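Local coordinates for galactose-binding lectin (Enterobacter cloacae subsp. cloacae, PDB 6YF6), which binds a fucoside at a calcium site and probably related sugars such as galactose, as the C-terminal PA-IL-like lectin domain of a longer protein, at residues K55-L60 and G110-T115. Residues are numbered along the deposited sequence; the frame is centred on the assembly and turned at random.
Sequences KTLTGL and GKFKAT
Leu60 meets both Phe112 and Ala114, and every contact between 55-60 and 110-115 is apolar: no hydrogen bond crosses, and the buried surface is a modest 127 Å². The aromatic part rests on the rim of the Phe112 ring. Leu60 CD1 lies 3.9 Å from Phe112 CE2, in the ring plane, so the methyl meets an edge and this is not a CH-pi contact over a face. The two side chains run roughly perpendicular to each other. A chi1 of 66° tucks CG of Phe112 over its own backbone, and from there the CE2–CZ side of the ring meets the two leucines. Leu57 adds a looser contact at the same rim, its CD2 being 4.5 Å from Phe112 CZ.

The aliphatic part is closer to the backbone. Leu60 CB and Ala114 CB are 4.0 Å apart, and Leu60 CD1 also approaches Ala114 CB, at 4.1 Å. Leu60 CA and Ala114 CA are the nearest CA pair, 6.7 Å apart, and the small methyl of Ala114 suits that spacing.

Strands 50-58 and 106-113 belong to different sheets, and Leu60 and Ala114 sit just past their ends. Leu57 hydrogen-bonds through its backbone to Ala119, on strand 118-125, and Phe112 likewise to Tyr66, on strand 65-74. Ala119 and Tyr66 also pack against Leu60, and Phe5 of the second subunit touches it too. Facing antiparallel sheets joined by apolar side chains, without hydrogen bonds between them, are characteristic of a beta-sandwich, as in PA-IL-type lectins; this buried packing lies near one end of the sandwich, away from the calcium and sugar site.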
ATOM      1  N   LYS A  55     -16.231  -7.285  11.024  1.00 25.39           N
ATOM      2  CA  LYS A  55     -15.823  -6.381  12.089  1.00 25.68           C
ATOM      3  C   LYS A  55     -16.958  -5.414  12.397  1.00 24.85           C
ATOM      4  O   LYS A  55     -17.581  -4.868  11.483  1.00 23.59           O
ATOM      5  CB  LYS A  55     -14.568  -5.580  11.721  1.00 26.14           C
ATOM      6  CG  LYS A  55     -14.197  -4.552  12.780  1.00 26.31           C
ATOM      7  CD  LYS A  55     -12.844  -3.905  12.518  1.00 25.99           C
ATOM      8  CE  LYS A  55     -12.546  -2.826  13.551  1.00 27.20           C
ATOM      9  NZ  LYS A  55     -11.191  -2.242  13.367  1.00 28.62           N
ATOM     10  N   THR A  56     -17.207  -5.200  13.685  1.00 27.03           N
ATOM     11  CA  THR A  56     -18.079  -4.116  14.129  1.00 30.56           C
ATOM     12  C   THR A  56     -17.188  -2.908  14.396  1.00 28.94           C
ATOM     13  O   THR A  56     -16.526  -2.821  15.434  1.00 29.20           O
ATOM     14  CB  THR A  56     -18.884  -4.517  15.358  1.00 38.73           C
ATOM     15  OG1 THR A  56     -19.703  -5.650  15.040  1.00 38.69           O
ATOM     16  CG2 THR A  56     -19.787  -3.366  15.798  1.00 45.15           C
ATOM     17  N   LEU A  57     -17.161  -1.983  13.444  1.00 29.09           N
ATOM     18  CA  LEU A  57     -16.330  -0.788  13.539  1.00 29.93           C
ATOM     19  C   LEU A  57     -17.000   0.241  14.441  1.00 29.66           C
ATOM     20  O   LEU A  57     -18.143   0.638  14.194  1.00 29.81           O
ATOM     21  CB  LEU A  57     -16.097  -0.208  12.150  1.00 31.25           C
ATOM     22  CG  LEU A  57     -15.151   0.987  12.049  1.00 34.91           C
ATOM     23  CD1 LEU A  57     -13.723   0.575  12.366  1.00 38.78           C
ATOM     24  CD2 LEU A  57     -15.252   1.588  10.659  1.00 33.54           C
ATOM     25  N   THR A  58     -16.286   0.686  15.468  1.00 30.64           N
ATOM     26  CA  THR A  58     -16.803   1.649  16.428  1.00 31.88           C
ATOM     27  C   THR A  58     -16.176   3.020  16.187  1.00 31.93           C
ATOM     28  O   THR A  58     -15.296   3.191  15.339  1.00 31.59           O
ATOM     29  CB  THR A  58     -16.532   1.177  17.863  1.00 33.82           C
ATOM     30  OG1 THR A  58     -15.120   1.153  18.105  1.00 33.83           O
ATOM     31  CG2 THR A  58     -17.110  -0.217  18.089  1.00 34.21           C
ATOM     32  N   GLY A  59     -16.657   4.007  16.942  1.00 30.69           N
ATOM     33  CA  GLY A  59     -16.115   5.349  16.858  1.00 30.07           C
ATOM     34  C   GLY A  59     -16.665   6.203  15.741  1.00 28.38           C
ATOM     35  O   GLY A  59     -16.054   7.221  15.397  1.00 27.47           O
ATOM     36  N   LEU A  60     -17.809   5.833  15.170  1.00 30.13           N
ATOM     37  CA  LEU A  60     -18.384   6.559  14.051  1.00 29.98           C
ATOM     38  C   LEU A  60     -19.399   7.592  14.539  1.00 30.73           C
ATOM     39  O   LEU A  60     -19.706   7.692  15.730  1.00 30.15           O
ATOM     40  CB  LEU A  60     -19.040   5.588  13.073  1.00 30.13           C
ATOM     41  CG  LEU A  60     -18.197   4.399  12.610  1.00 29.34           C
ATOM     42  CD1 LEU A  60     -18.985   3.572  11.599  1.00 30.34           C
ATOM     43  CD2 LEU A  60     -16.863   4.856  12.027  1.00 28.40           C
ATOM     44  N   GLY A 110     -15.681   0.868  -1.233  1.00 27.98           N
ATOM     45  CA  GLY A 110     -17.082   1.213  -1.112  1.00 29.13           C
ATOM     46  C   GLY A 110     -17.245   2.267  -0.044  1.00 29.14           C
ATOM     47  O   GLY A 110     -16.389   2.431   0.831  1.00 27.93           O
ATOM     48  N   LYS A 111     -18.352   2.994  -0.131  1.00 27.47           N
ATOM     49  CA  LYS A 111     -18.696   4.007   0.853  1.00 26.68           C
ATOM     50  C   LYS A 111     -20.000   3.623   1.533  1.00 27.45           C
ATOM     51  O   LYS A 111     -20.884   3.025   0.918  1.00 28.96           O
ATOM     52  CB  LYS A 111     -18.830   5.387   0.204  1.00 27.58           C
ATOM     53  CG  LYS A 111     -17.527   5.934  -0.353  1.00 30.33           C
ATOM     54  CD  LYS A 111     -17.753   7.295  -1.001  1.00 38.49           C
ATOM     55  CE  LYS A 111     -16.457   8.024  -1.287  1.00 48.54           C
ATOM     56  NZ  LYS A 111     -16.690   9.496  -1.344  1.00 58.49           N
ATOM     57  N   PHE A 112     -20.104   3.959   2.817  1.00 26.96           N
ATOM     58  CA  PHE A 112     -21.320   3.725   3.581  1.00 26.84           C
ATOM     59  C   PHE A 112     -21.562   4.919   4.488  1.00 27.92           C
ATOM     60  O   PHE A 112     -20.648   5.684   4.804  1.00 28.17           O
ATOM     61  CB  PHE A 112     -21.243   2.430   4.403  1.00 27.25           C
ATOM     62  CG  PHE A 112     -20.216   2.460   5.502  1.00 27.69           C
ATOM     63  CD1 PHE A 112     -18.898   2.110   5.248  1.00 29.15           C
ATOM     64  CD2 PHE A 112     -20.570   2.826   6.790  1.00 27.23           C
ATOM     65  CE1 PHE A 112     -17.952   2.131   6.259  1.00 30.12           C
ATOM     66  CE2 PHE A 112     -19.628   2.856   7.802  1.00 28.35           C
ATOM     67  CZ  PHE A 112     -18.318   2.504   7.537  1.00 29.54           C
ATOM     68  N   LYS A 113     -22.816   5.081   4.894  1.00 27.73           N
ATOM     69  CA  LYS A 113     -23.220   6.168   5.773  1.00 29.11           C
ATOM     70  C   LYS A 113     -23.586   5.577   7.126  1.00 28.49           C
ATOM     71  O   LYS A 113     -24.453   4.701   7.210  1.00 27.92           O
ATOM     72  CB  LYS A 113     -24.393   6.947   5.185  1.00 34.92           C
ATOM     73  CG  LYS A 113     -24.765   8.188   5.984  1.00 42.13           C
ATOM     74  CD  LYS A 113     -25.719   9.084   5.210  1.00 49.32           C
ATOM     75  CE  LYS A 113     -24.966  10.135   4.406  1.00 52.02           C
ATOM     76  NZ  LYS A 113     -25.807  10.718   3.326  1.00 54.47           N
ATOM     77  N   ALA A 114     -22.917   6.045   8.172  1.00 29.78           N
ATOM     78  CA  ALA A 114     -23.195   5.547   9.509  1.00 33.29           C
ATOM     79  C   ALA A 114     -24.572   6.006   9.969  1.00 32.19           C
ATOM     80  O   ALA A 114     -25.011   7.121   9.667  1.00 32.50           O
ATOM     81  CB  ALA A 114     -22.122   6.025  10.487  1.00 35.30           C
ATOM     82  N   THR A 115     -25.268   5.126  10.683  1.00 31.84           N
ATOM     83  CA  THR A 115     -26.510   5.480  11.357  1.00 32.25           C
ATOM     84  C   THR A 115     -26.311   5.658  12.854  1.00 33.27           C
ATOM     85  O   THR A 115     -27.282   5.913  13.573  1.00 34.55           O
ATOM     86  CB  THR A 115     -27.581   4.417  11.090  1.00 33.54           C
ATOM     87  OG1 THR A 115     -27.100   3.123  11.478  1.00 32.16           O
ATOM     88  CG2 THR A 115     -27.935   4.397   9.610  1.00 33.67           C
TER